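Local structure of peptidoglycan D,D-transpeptidase FtsI (Yersinia pestis, 6SYN) at residues H122-V126 / E135-K139; F248-T253 / L457-A461; K439-A443 / Y485-A489. The protein probably cross-links peptide stems of peptidoglycan as a class B penicillin-binding protein of cell division, and here carries a ring-opened penicillin joined covalently in its active site. All coordinates share one frame; numbering follows the deposited sequence.

Interaction 1: residues H122-V126 / E135-K139; sequences HIIGV and EGVEK
Ile-123 and Ile-124, at the C-terminal end of helix 121-124, hand their carbonyl oxygens to the first turn of helix 136-140. Val-137 N donates to Ile-123 O at 2.9 Å and lies in the carbonyl plane. The next amide along, Glu-138 N, meets Ile-124 O at 2.7 Å, almost in line with the C=O bond (165°). Carbonyls that a helix end cannot satisfy within itself are thus paired with amides that the start of another helix leaves without an acceptor in their own turn.

The tight part is largely backbone, and two glycines suit it. Gly-125 leaves the first helix with positive phi, and its CA makes a CA-H...O contact to Glu-135 O at 3.4 Å. Gly-136 also has positive phi, and its bare CA sits 3.6 Å from Ile-123 O. Beside these bonds, CB and CG2 of the beta-branched Val-137 rest against Ile-123 O, while Ile-124 turns away to pack on Ile-19, Leu-27 and Ala-28. Glu-138 is buried as well. Its CG is anti to the backbone N (chi1 -156°) and lies 3.5 Å from Val-126 O; the bend that follows at chi2 carries the carboxylate to salt bridges with Arg-16 and Arg-112 and a hydrogen bond from Tyr-114 OH. This polar network would be expected to keep the buried acid ionised.

Contact is looser where Val-126 and Glu-135 lie partly exposed, and there Glu-135 OE2 receives a weak bond from Gly-136 N. The whole consists of two short helices joined by a loop, the C-terminal end of one meeting the N-terminal start of the next, within the dimerisation-domain family region of this class B penicillin-binding protein.

Interaction 2: residues F248-T253 / L457-A461; sequences FEPGST and LAYTA. With CB9 ((2R,4S)-2-[(1R)-1-{[(2S)-2-carboxy-2-phenylacetyl]amino}-2-oxoethyl]-5,5-dimethyl-1,3-thiazolidine-4-carboxylic acid), chain D.
The loop that leads into the SxxK motif of the transpeptidase is seated on strand 455-464 mainly through Tyr-459, which reaches up from the sheet to the backbone of Glu-249 and Pro-250. Tyr-459 OH donates to Glu-249 O at 2.9 Å, approaching from well above the carbonyl plane (51° out of it). Pro-250 O hangs over one face of the same ring, 3.5 Å from CE2. That oxygen is also gripped from its own loop by Thr-253 OG1, at 2.6 Å. With OG1 set between its backbone N and carbonyl carbon (chi1 55°), Thr-253 turns its methyl CG2 down onto Tyr-459 CB, 3.8 Å away. Threonine therefore serves both surfaces, its hydroxyl tying the turn and its methyl packing on the sheet.

At the outer end Leu-457 lays both methyls on one side of the Phe-248 ring. Its CD2 makes a CH-pi contact over the ring face, 3.9 Å from the centroid, and its CD1 lies 3.5 Å from Phe-248 CD1. The carboxylate of Glu-249 points away to Gly-365 N and Tyr-452 OH.

Just beyond this seat, Ser-252 OG is bonded covalently to C of CB9, while Ser-252 N makes a weak hydrogen bond to the ester carbonyl oxygen, O of CB9 (3.2 Å). An ester at the SxxK serine, its carbonyl turned toward a backbone amide, is the acyl-enzyme by which a beta-lactam blocks the nucleophile.

Interaction 3: residues K439-A443 / Y485-A489; sequences KTGTA and YYGGA. With CB9 ((2R,4S)-2-[(1R)-1-{[(2S)-2-carboxy-2-phenylacetyl]amino}-2-oxoethyl]-5,5-dimethyl-1,3-thiazolidine-4-carboxylic acid), chain D.
Tyr-485 opens the contact with its carbonyl: Tyr-485 O lies 3.6 Å from CG2 of Thr-442, a methyl that also reaches the edge of the Tyr-485 ring. The same ring edge meets the phenyl of CB9, in plane with its CAJ atom, while Tyr-456 stacks on Tyr-485. Tyr-486 follows at the N-cap position of helix 487-490. One face of its ring covers CAB, one of the two thiazolidine methyls, 3.8 Å above the plane, and Tyr-486 CE1 also approaches the phenyl at CAJ.

Gly-487 comes next and makes the central bond: its N donates to Thr-442 OG1 at 3.2 Å, with an angle of 162° at the hydrogen. Thr-442 OG1, the acceptor here, donates in turn to carboxylate oxygen OAD of CB9 at 2.6 Å. Having no side chain, Gly-487 brings its CA within 3.4 Å of Gly-441 O. At Gly-488 the CA touches Thr-440 CG2, and Thr-440 OG1 donates to the other carboxylate oxygen, OAG, at 2.7 Å. With chi1 58°, OG1 faces the ligand while CG2, anti to the carbonyl carbon, faces Gly-488.

Meanwhile Thr-442 N bonds CB9 O at 3.0 Å, and Lys-439 NZ binds Thr-440 O and Ser-304 OG. The KTG motif and the threonine after it, on the edge strand, with carboxylate-binding hydroxyls and an oxyanion-hole amide, are characteristic of penicillin-binding transpeptidases.

Following the chain from the N terminus, interaction 1 comes first and closes a local turn, its two segments separated by eight residues with no helix or strand. It is finished before interaction 2 begins and lies about 26 Å from it, centre to centre. Interactions 2 and 3 are long-range and cross: 248-253 is followed by 439-443, then 457-461, then 485-489. Interaction 2 spans 203 intervening residues and interaction 3 spans 41. Strands 437-446 and 455-464 are antiparallel neighbours, probably bonded through Tyr-459 N and Gly-441 O. Together the crossing pair ties the nucleophile loop, the sheet edge and helix 487-490 around CB9, which both contacts touch.

Interaction 1: residues H122-V126 / E135-K139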
ATOM      1  N   HIS A 122       2.696  -1.343  -9.441  1.00 13.42           N
ATOM      2  CA  HIS A 122       1.821  -0.236  -8.977  1.00 13.62           C
ATOM      3  C   HIS A 122       2.635   1.055  -8.808  1.00 13.44           C
ATOM      4  O   HIS A 122       2.117   2.117  -9.201  1.00 14.01           O
ATOM      5  CB  HIS A 122       1.063  -0.666  -7.716  1.00 14.02           C
ATOM      6  CG  HIS A 122       0.015  -1.690  -7.999  1.00 14.43           C
ATOM      7  ND1 HIS A 122      -1.177  -1.367  -8.631  1.00 14.61           N
ATOM      8  CD2 HIS A 122      -0.020  -3.020  -7.769  1.00 14.58           C
ATOM      9  CE1 HIS A 122      -1.906  -2.457  -8.764  1.00 14.83           C
ATOM     10  NE2 HIS A 122      -1.217  -3.486  -8.245  1.00 14.74           N
ATOM     11  N   ILE A 123       3.860   0.968  -8.278  1.00 12.92           N
ATOM     12  CA  ILE A 123       4.778   2.130  -8.043  1.00 12.70           C
ATOM     13  C   ILE A 123       5.227   2.716  -9.389  1.00 12.30           C
ATOM     14  O   ILE A 123       5.128   3.936  -9.573  1.00 12.06           O
ATOM     15  CB  ILE A 123       6.007   1.711  -7.210  1.00 12.70           C
ATOM     16  CG1 ILE A 123       5.602   1.113  -5.860  1.00 12.80           C
ATOM     17  CG2 ILE A 123       6.973   2.882  -7.058  1.00 12.72           C
ATOM     18  CD1 ILE A 123       6.730   1.003  -4.857  1.00 12.87           C
ATOM     19  N   ILE A 124       5.755   1.865 -10.267  1.00 12.04           N
ATOM     20  CA  ILE A 124       6.386   2.256 -11.559  1.00 11.95           C
ATOM     21  C   ILE A 124       5.276   2.614 -12.545  1.00 12.00           C
ATOM     22  O   ILE A 124       5.315   3.722 -13.103  1.00 12.03           O
ATOM     23  CB  ILE A 124       7.277   1.124 -12.108  1.00 11.74           C
ATOM     24  CG1 ILE A 124       8.302   0.635 -11.079  1.00 11.68           C
ATOM     25  CG2 ILE A 124       7.939   1.553 -13.407  1.00 11.79           C
ATOM     26  CD1 ILE A 124       9.366   1.647 -10.718  1.00 11.61           C
ATOM     27  N   GLY A 125       4.332   1.692 -12.737  1.00 12.14           N
ATOM     28  CA  GLY A 125       3.259   1.798 -13.741  1.00 12.48           C
ATOM     29  C   GLY A 125       3.736   1.330 -15.101  1.00 12.67           C
ATOM     30  O   GLY A 125       4.703   0.551 -15.151  1.00 12.87           O
ATOM     31  N   VAL A 126       3.079   1.784 -16.167  1.00 13.04           N
ATOM     32  CA  VAL A 126       3.392   1.386 -17.571  1.00 13.31           C
ATOM     33  C   VAL A 126       3.238   2.603 -18.486  1.00 13.64           C
ATOM     34  O   VAL A 126       2.913   3.695 -17.981  1.00 13.80           O
ATOM     35  CB  VAL A 126       2.502   0.217 -18.026  1.00 13.21           C
ATOM     36  CG1 VAL A 126       2.989  -1.103 -17.459  1.00 13.12           C
ATOM     37  CG2 VAL A 126       1.047   0.452 -17.665  1.00 13.29           C
ATOM     38  N   GLU A 135       0.349   5.684 -15.902  1.00 20.87           N
ATOM     39  CA  GLU A 135       0.124   5.269 -14.490  1.00 20.71           C
ATOM     40  C   GLU A 135       1.444   5.286 -13.704  1.00 19.52           C
ATOM     41  O   GLU A 135       2.523   5.109 -14.309  1.00 18.66           O
ATOM     42  CB  GLU A 135      -0.567   3.900 -14.463  1.00 21.65           C
ATOM     43  CG  GLU A 135      -0.793   3.327 -13.068  1.00 22.66           C
ATOM     44  CD  GLU A 135      -1.796   4.064 -12.190  1.00 23.50           C
ATOM     45  OE1 GLU A 135      -2.979   4.152 -12.591  1.00 24.26           O
ATOM     46  OE2 GLU A 135      -1.398   4.537 -11.097  1.00 23.79           O
ATOM     47  N   GLY A 136       1.328   5.525 -12.393  1.00 18.59           N
ATOM     48  CA  GLY A 136       2.423   5.504 -11.407  1.00 17.95           C
ATOM     49  C   GLY A 136       3.518   6.504 -11.726  1.00 17.35           C
ATOM     50  O   GLY A 136       3.233   7.556 -12.335  1.00 17.03           O
ATOM     51  N   VAL A 137       4.737   6.174 -11.309  1.00 16.91           N
ATOM     52  CA  VAL A 137       5.966   6.988 -11.526  1.00 16.61           C
ATOM     53  C   VAL A 137       6.131   7.247 -13.028  1.00 16.52           C
ATOM     54  O   VAL A 137       6.456   8.391 -13.392  1.00 16.68           O
ATOM     55  CB  VAL A 137       7.191   6.293 -10.901  1.00 16.16           C
ATOM     56  CG1 VAL A 137       8.447   6.474 -11.733  1.00 16.12           C
ATOM     57  CG2 VAL A 137       7.410   6.762  -9.472  1.00 15.99           C
ATOM     58  N   GLU A 138       5.906   6.224 -13.857  1.00 16.40           N
ATOM     59  CA  GLU A 138       6.049   6.298 -15.336  1.00 16.24           C
ATOM     60  C   GLU A 138       5.247   7.507 -15.847  1.00 16.19           C
ATOM     61  O   GLU A 138       5.819   8.305 -16.614  1.00 15.67           O
ATOM     62  CB  GLU A 138       5.636   4.965 -15.970  1.00 16.09           C
ATOM     63  CG  GLU A 138       6.248   4.712 -17.336  1.00 16.09           C
ATOM     64  CD  GLU A 138       7.710   4.297 -17.344  1.00 16.00           C
ATOM     65  OE1 GLU A 138       8.568   5.194 -17.325  1.00 16.24           O
ATOM     66  OE2 GLU A 138       7.987   3.083 -17.390  1.00 15.78           O
ATOM     67  N   LYS A 139       3.997   7.673 -15.405  1.00 16.52           N
ATOM     68  CA  LYS A 139       3.193   8.890 -15.708  1.00 17.14           C
ATOM     69  C   LYS A 139       3.756  10.075 -14.914  1.00 17.17           C
ATOM     70  O   LYS A 139       4.129  11.082 -15.541  1.00 17.11           O
ATOM     71  CB  LYS A 139       1.706   8.728 -15.373  1.00 17.47           C
ATOM     72  CG  LYS A 139       0.961  10.052 -15.236  1.00 18.03           C
ATOM     73  CD  LYS A 139      -0.449  10.079 -15.794  1.00 18.67           C
ATOM     74  CE  LYS A 139      -0.748  11.370 -16.533  1.00 18.96           C
ATOM     75  NZ  LYS A 139      -2.170  11.461 -16.944  1.00 19.13           N
TER

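Interaction 2: residues F248-T253 / L457-A461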
ATOM      1  N   PHE A 248      -9.817   4.257   3.681  1.00 13.22           N
ATOM      2  CA  PHE A 248     -10.472   3.335   4.642  1.00 13.17           C
ATOM      3  C   PHE A 248     -10.612   4.017   6.001  1.00 12.77           C
ATOM      4  O   PHE A 248      -9.745   4.847   6.354  1.00 12.93           O
ATOM      5  CB  PHE A 248      -9.637   2.071   4.864  1.00 13.35           C
ATOM      6  CG  PHE A 248      -9.524   1.136   3.688  1.00 13.41           C
ATOM      7  CD1 PHE A 248     -10.655   0.652   3.049  1.00 13.57           C
ATOM      8  CD2 PHE A 248      -8.284   0.705   3.247  1.00 13.44           C
ATOM      9  CE1 PHE A 248     -10.546  -0.217   1.972  1.00 13.60           C
ATOM     10  CE2 PHE A 248      -8.177  -0.176   2.182  1.00 13.57           C
ATOM     11  CZ  PHE A 248      -9.308  -0.634   1.545  1.00 13.58           C
ATOM     12  N   GLU A 249     -11.640   3.627   6.755  1.00 12.24           N
ATOM     13  CA  GLU A 249     -11.734   3.905   8.210  1.00 12.01           C
ATOM     14  C   GLU A 249     -10.586   3.173   8.916  1.00 11.74           C
ATOM     15  O   GLU A 249     -10.416   1.960   8.759  1.00 11.33           O
ATOM     16  CB  GLU A 249     -13.138   3.553   8.707  1.00 11.96           C
ATOM     17  CG  GLU A 249     -14.185   4.532   8.205  1.00 12.08           C
ATOM     18  CD  GLU A 249     -15.443   4.646   9.046  1.00 12.24           C
ATOM     19  OE1 GLU A 249     -16.290   3.735   8.960  1.00 12.45           O
ATOM     20  OE2 GLU A 249     -15.574   5.647   9.783  1.00 12.14           O
ATOM     21  N   PRO A 250      -9.724   3.901   9.668  1.00 11.53           N
ATOM     22  CA  PRO A 250      -8.536   3.310  10.291  1.00 11.56           C
ATOM     23  C   PRO A 250      -8.824   2.330  11.437  1.00 11.60           C
ATOM     24  O   PRO A 250      -7.975   1.506  11.715  1.00 11.53           O
ATOM     25  CB  PRO A 250      -7.746   4.514  10.828  1.00 11.40           C
ATOM     26  CG  PRO A 250      -8.785   5.595  10.996  1.00 11.44           C
ATOM     27  CD  PRO A 250      -9.804   5.348   9.902  1.00 11.49           C
ATOM     28  N   GLY A 251      -9.996   2.440  12.068  1.00 11.82           N
ATOM     29  CA  GLY A 251     -10.407   1.553  13.172  1.00 12.13           C
ATOM     30  C   GLY A 251      -9.424   1.641  14.335  1.00 12.44           C
ATOM     31  O   GLY A 251      -8.828   2.689  14.558  1.00 12.44           O
ATOM     32  N   SER A 252      -9.216   0.516  15.028  1.00 13.03           N
ATOM     33  CA  SER A 252      -8.487   0.516  16.289  1.00 13.17           C
ATOM     34  C   SER A 252      -7.007   0.915  16.235  1.00 12.89           C
ATOM     35  O   SER A 252      -6.380   1.082  17.278  1.00 12.57           O
ATOM     36  CB  SER A 252      -8.731  -0.780  17.067  1.00 14.76           C
ATOM     37  OG  SER A 252     -10.101  -1.143  17.390  1.00 16.37           O
ATOM     38  N   THR A 253      -6.478   1.127  15.017  1.00 12.54           N
ATOM     39  CA  THR A 253      -5.107   1.578  14.808  1.00 12.28           C
ATOM     40  C   THR A 253      -4.902   3.024  15.298  1.00 12.11           C
ATOM     41  O   THR A 253      -3.731   3.398  15.499  1.00 12.23           O
ATOM     42  CB  THR A 253      -4.693   1.423  13.337  1.00 12.19           C
ATOM     43  OG1 THR A 253      -5.628   2.117  12.512  1.00 12.19           O
ATOM     44  CG2 THR A 253      -4.605  -0.023  12.895  1.00 12.14           C
ATOM     45  N   LEU A 457     -11.780  -5.041   7.450  1.00 15.61           N
ATOM     46  CA  LEU A 457     -10.377  -4.677   7.131  1.00 14.18           C
ATOM     47  C   LEU A 457      -9.470  -5.201   8.250  1.00 12.84           C
ATOM     48  O   LEU A 457      -9.471  -4.595   9.337  1.00 12.41           O
ATOM     49  CB  LEU A 457     -10.255  -3.154   7.034  1.00 14.22           C
ATOM     50  CG  LEU A 457     -11.115  -2.483   5.970  1.00 14.26           C
ATOM     51  CD1 LEU A 457     -11.105  -0.976   6.160  1.00 14.28           C
ATOM     52  CD2 LEU A 457     -10.633  -2.851   4.577  1.00 14.27           C
ATOM     53  N   ALA A 458      -8.736  -6.284   7.991  1.00 11.65           N
ATOM     54  CA  ALA A 458      -7.724  -6.847   8.914  1.00 10.76           C
ATOM     55  C   ALA A 458      -6.479  -5.959   8.852  1.00  9.99           C
ATOM     56  O   ALA A 458      -5.818  -5.927   7.796  1.00  9.69           O
ATOM     57  CB  ALA A 458      -7.421  -8.286   8.574  1.00 10.68           C
ATOM     58  N   TYR A 459      -6.206  -5.257   9.953  1.00  9.35           N
ATOM     59  CA  TYR A 459      -5.118  -4.261  10.114  1.00  8.94           C
ATOM     60  C   TYR A 459      -4.034  -4.798  11.049  1.00  8.75           C
ATOM     61  O   TYR A 459      -4.359  -5.429  12.068  1.00  8.72           O
ATOM     62  CB  TYR A 459      -5.644  -2.984  10.769  1.00  8.78           C
ATOM     63  CG  TYR A 459      -6.267  -1.953   9.865  1.00  8.66           C
ATOM     64  CD1 TYR A 459      -5.482  -1.133   9.072  1.00  8.58           C
ATOM     65  CD2 TYR A 459      -7.634  -1.733   9.870  1.00  8.64           C
ATOM     66  CE1 TYR A 459      -6.038  -0.144   8.281  1.00  8.55           C
ATOM     67  CE2 TYR A 459      -8.208  -0.751   9.079  1.00  8.63           C
ATOM     68  CZ  TYR A 459      -7.406   0.046   8.282  1.00  8.57           C
ATOM     69  OH  TYR A 459      -7.958   1.018   7.501  1.00  8.60           O
ATOM     70  N   THR A 460      -2.777  -4.504  10.731  1.00  8.61           N
ATOM     71  CA  THR A 460      -1.654  -4.476  11.703  1.00  8.44           C
ATOM     72  C   THR A 460      -0.684  -3.385  11.252  1.00  8.30           C
ATOM     73  O   THR A 460      -0.179  -3.464  10.119  1.00  8.23           O
ATOM     74  CB  THR A 460      -1.028  -5.864  11.884  1.00  8.49           C
ATOM     75  OG1 THR A 460      -1.936  -6.640  12.666  1.00  8.56           O
ATOM     76  CG2 THR A 460       0.317  -5.828  12.578  1.00  8.55           C
ATOM     77  N   ALA A 461      -0.495  -2.377  12.100  1.00  8.28           N
ATOM     78  CA  ALA A 461       0.458  -1.264  11.912  1.00  8.31           C
ATOM     79  C   ALA A 461       1.464  -1.312  13.060  1.00  8.36           C
ATOM     80  O   ALA A 461       1.106  -1.847  14.129  1.00  8.47           O
ATOM     81  CB  ALA A 461      -0.278   0.050  11.878  1.00  8.29           C
TER
HETATM   82  C   CB9 D 603     -10.734  -2.073  16.671  1.00 18.06           C
HETATM   83  N   CB9 D 603     -12.831  -3.451  16.759  1.00 19.93           N
HETATM   84  O   CB9 D 603     -10.505  -2.333  15.515  1.00 18.06           O
HETATM   85  CA  CB9 D 603     -11.790  -2.764  17.528  1.00 19.20           C
HETATM   86  CB  CB9 D 603     -11.103  -3.661  18.598  1.00 19.31           C
HETATM   87  CAA CB9 D 603     -10.132  -7.133  19.110  1.00 19.03           C
HETATM   88  CAB CB9 D 603     -11.667  -7.201  17.144  1.00 19.10           C
HETATM   89  OAD CB9 D 603      -8.517  -6.900  16.258  1.00 19.09           O
HETATM   90  OAE CB9 D 603     -17.464  -3.572  15.879  1.00 20.36           O
HETATM   91  OAF CB9 D 603     -14.346  -1.865  17.217  1.00 22.06           O
HETATM   92  OAG CB9 D 603      -7.596  -5.283  17.369  1.00 18.60           O
HETATM   93  OAH CB9 D 603     -15.924  -2.475  14.905  1.00 20.37           O
HETATM   94  CAJ CB9 D 603     -14.890  -8.111  15.424  1.00 20.75           C
HETATM   95  CAK CB9 D 603     -15.187  -7.779  16.725  1.00 20.89           C
HETATM   96  CAL CB9 D 603     -14.710  -7.119  14.489  1.00 20.63           C
HETATM   97  CAM CB9 D 603     -15.301  -6.447  17.094  1.00 20.54           C
HETATM   98  CAN CB9 D 603     -14.817  -5.783  14.854  1.00 20.62           C
HETATM   99  NAP CB9 D 603      -9.789  -4.174  18.188  1.00 19.14           N
HETATM  100  SAQ CB9 D 603     -12.056  -5.172  18.948  1.00 19.72           S
HETATM  101  CAR CB9 D 603      -8.558  -5.889  16.939  1.00 19.11           C
HETATM  102  CAS CB9 D 603     -16.308  -3.289  15.705  1.00 20.30           C
HETATM  103  CAT CB9 D 603     -14.092  -3.016  16.863  1.00 20.45           C
HETATM  104  CAU CB9 D 603     -15.083  -5.430  16.173  1.00 20.56           C
HETATM  105  CAX CB9 D 603      -9.945  -5.322  17.286  1.00 19.23           C
HETATM  106  CAY CB9 D 603     -15.268  -3.981  16.608  1.00 20.47           C
HETATM  107  CAZ CB9 D 603     -10.874  -6.301  18.077  1.00 19.13           C

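Interaction 3: residues K439-A443 / Y485-A489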
ATOM      1  N   LYS A 439       0.016  -2.017  16.888  1.00  9.92           N
ATOM      2  CA  LYS A 439      -1.415  -2.015  17.259  1.00  9.75           C
ATOM      3  C   LYS A 439      -2.168  -2.792  16.176  1.00  9.83           C
ATOM      4  O   LYS A 439      -1.963  -2.494  14.986  1.00  9.84           O
ATOM      5  CB  LYS A 439      -1.907  -0.573  17.375  1.00  9.58           C
ATOM      6  CG  LYS A 439      -3.347  -0.417  17.837  1.00  9.51           C
ATOM      7  CD  LYS A 439      -3.549  -0.778  19.291  1.00  9.41           C
ATOM      8  CE  LYS A 439      -5.000  -0.964  19.658  1.00  9.32           C
ATOM      9  NZ  LYS A 439      -5.534  -2.229  19.108  1.00  9.32           N
ATOM     10  N   THR A 440      -2.984  -3.768  16.567  1.00  9.96           N
ATOM     11  CA  THR A 440      -3.901  -4.482  15.645  1.00 10.10           C
ATOM     12  C   THR A 440      -5.146  -3.624  15.419  1.00 10.27           C
ATOM     13  O   THR A 440      -5.340  -2.637  16.151  1.00 10.33           O
ATOM     14  CB  THR A 440      -4.309  -5.855  16.188  1.00 10.08           C
ATOM     15  OG1 THR A 440      -4.921  -5.643  17.461  1.00 10.04           O
ATOM     16  CG2 THR A 440      -3.140  -6.807  16.304  1.00 10.05           C
ATOM     17  N   GLY A 441      -5.954  -4.017  14.440  1.00 10.54           N
ATOM     18  CA  GLY A 441      -7.253  -3.401  14.129  1.00 10.78           C
ATOM     19  C   GLY A 441      -8.094  -4.343  13.290  1.00 11.14           C
ATOM     20  O   GLY A 441      -7.518  -5.076  12.451  1.00 11.02           O
ATOM     21  N   THR A 442      -9.402  -4.360  13.548  1.00 11.54           N
ATOM     22  CA  THR A 442     -10.432  -5.047  12.731  1.00 11.80           C
ATOM     23  C   THR A 442     -11.562  -4.038  12.516  1.00 12.23           C
ATOM     24  O   THR A 442     -12.430  -3.928  13.407  1.00 12.49           O
ATOM     25  CB  THR A 442     -10.905  -6.348  13.397  1.00 11.67           C
ATOM     26  OG1 THR A 442      -9.780  -7.020  13.968  1.00 11.47           O
ATOM     27  CG2 THR A 442     -11.623  -7.272  12.437  1.00 11.56           C
ATOM     28  N   ALA A 443     -11.503  -3.280  11.418  1.00 12.69           N
ATOM     29  CA  ALA A 443     -12.504  -2.251  11.058  1.00 13.02           C
ATOM     30  C   ALA A 443     -13.682  -2.933  10.360  1.00 13.50           C
ATOM     31  O   ALA A 443     -13.436  -3.763   9.464  1.00 13.37           O
ATOM     32  CB  ALA A 443     -11.890  -1.182  10.188  1.00 12.90           C
ATOM     33  N   TYR A 485     -10.724 -13.314  10.531  1.00 14.47           N
ATOM     34  CA  TYR A 485     -10.860 -11.947   9.959  1.00 14.01           C
ATOM     35  C   TYR A 485     -10.213 -10.865  10.844  1.00 13.34           C
ATOM     36  O   TYR A 485     -10.061  -9.750  10.337  1.00 13.07           O
ATOM     37  CB  TYR A 485     -12.334 -11.650   9.673  1.00 14.24           C
ATOM     38  CG  TYR A 485     -13.251 -11.859  10.849  1.00 14.54           C
ATOM     39  CD1 TYR A 485     -13.813 -13.101  11.096  1.00 14.63           C
ATOM     40  CD2 TYR A 485     -13.549 -10.825  11.722  1.00 14.59           C
ATOM     41  CE1 TYR A 485     -14.651 -13.310  12.177  1.00 14.72           C
ATOM     42  CE2 TYR A 485     -14.391 -11.016  12.806  1.00 14.65           C
ATOM     43  CZ  TYR A 485     -14.942 -12.265  13.035  1.00 14.75           C
ATOM     44  OH  TYR A 485     -15.765 -12.489  14.099  1.00 15.03           O
ATOM     45  N   TYR A 486      -9.845 -11.153  12.099  1.00 13.05           N
ATOM     46  CA  TYR A 486      -9.148 -10.195  13.001  1.00 12.88           C
ATOM     47  C   TYR A 486      -7.782  -9.820  12.420  1.00 12.61           C
ATOM     48  O   TYR A 486      -7.109 -10.716  11.859  1.00 12.71           O
ATOM     49  CB  TYR A 486      -8.858 -10.794  14.380  1.00 13.16           C
ATOM     50  CG  TYR A 486     -10.011 -10.859  15.349  1.00 13.39           C
ATOM     51  CD1 TYR A 486     -11.320 -10.651  14.945  1.00 13.47           C
ATOM     52  CD2 TYR A 486      -9.790 -11.187  16.678  1.00 13.42           C
ATOM     53  CE1 TYR A 486     -12.374 -10.739  15.840  1.00 13.55           C
ATOM     54  CE2 TYR A 486     -10.832 -11.286  17.583  1.00 13.49           C
ATOM     55  CZ  TYR A 486     -12.130 -11.057  17.164  1.00 13.65           C
ATOM     56  OH  TYR A 486     -13.170 -11.143  18.043  1.00 13.97           O
ATOM     57  N   GLY A 487      -7.367  -8.563  12.602  1.00 12.09           N
ATOM     58  CA  GLY A 487      -6.010  -8.087  12.271  1.00 11.74           C
ATOM     59  C   GLY A 487      -4.943  -8.924  12.959  1.00 11.42           C
ATOM     60  O   GLY A 487      -3.923  -9.237  12.308  1.00 11.16           O
ATOM     61  N   GLY A 488      -5.183  -9.287  14.227  1.00 11.10           N
ATOM     62  CA  GLY A 488      -4.268 -10.084  15.067  1.00 11.03           C
ATOM     63  C   GLY A 488      -4.033 -11.473  14.500  1.00 10.93           C
ATOM     64  O   GLY A 488      -2.954 -12.045  14.757  1.00 11.05           O
ATOM     65  N   ALA A 489      -5.007 -11.991  13.748  1.00 10.72           N
ATOM     66  CA  ALA A 489      -5.047 -13.374  13.224  1.00 10.65           C
ATOM     67  C   ALA A 489      -4.591 -13.431  11.757  1.00 10.46           C
ATOM     68  O   ALA A 489      -4.064 -14.483  11.353  1.00 10.08           O
ATOM     69  CB  ALA A 489      -6.451 -13.905  13.380  1.00 10.74           C
TER
HETATM   70  C   CB9 D 603     -10.734  -2.073  16.671  1.00 18.06           C
HETATM   71  N   CB9 D 603     -12.831  -3.451  16.759  1.00 19.93           N
HETATM   72  O   CB9 D 603     -10.505  -2.333  15.515  1.00 18.06           O
HETATM   73  CA  CB9 D 603     -11.790  -2.764  17.528  1.00 19.20           C
HETATM   74  CB  CB9 D 603     -11.103  -3.661  18.598  1.00 19.31           C
HETATM   75  CAA CB9 D 603     -10.132  -7.133  19.110  1.00 19.03           C
HETATM   76  CAB CB9 D 603     -11.667  -7.201  17.144  1.00 19.10           C
HETATM   77  OAD CB9 D 603      -8.517  -6.900  16.258  1.00 19.09           O
HETATM   78  OAE CB9 D 603     -17.464  -3.572  15.879  1.00 20.36           O
HETATM   79  OAF CB9 D 603     -14.346  -1.865  17.217  1.00 22.06           O
HETATM   80  OAG CB9 D 603      -7.596  -5.283  17.369  1.00 18.60           O
HETATM   81  OAH CB9 D 603     -15.924  -2.475  14.905  1.00 20.37           O
HETATM   82  CAJ CB9 D 603     -14.890  -8.111  15.424  1.00 20.75           C
HETATM   83  CAK CB9 D 603     -15.187  -7.779  16.725  1.00 20.89           C
HETATM   84  CAL CB9 D 603     -14.710  -7.119  14.489  1.00 20.63           C
HETATM   85  CAM CB9 D 603     -15.301  -6.447  17.094  1.00 20.54           C
HETATM   86  CAN CB9 D 603     -14.817  -5.783  14.854  1.00 20.62           C
HETATM   87  NAP CB9 D 603      -9.789  -4.174  18.188  1.00 19.14           N
HETATM   88  SAQ CB9 D 603     -12.056  -5.172  18.948  1.00 19.72           S
HETATM   89  CAR CB9 D 603      -8.558  -5.889  16.939  1.00 19.11           C
HETATM   90  CAS CB9 D 603     -16.308  -3.289  15.705  1.00 20.30           C
HETATM   91  CAT CB9 D 603     -14.092  -3.016  16.863  1.00 20.45           C
HETATM   92  CAU CB9 D 603     -15.083  -5.430  16.173  1.00 20.56           C
HETATM   93  CAX CB9 D 603      -9.945  -5.322  17.286  1.00 19.23           C
HETATM   94  CAY CB9 D 603     -15.268  -3.981  16.608  1.00 20.47           C
HETATM   95  CAZ CB9 D 603     -10.874  -6.301  18.077  1.00 19.13           C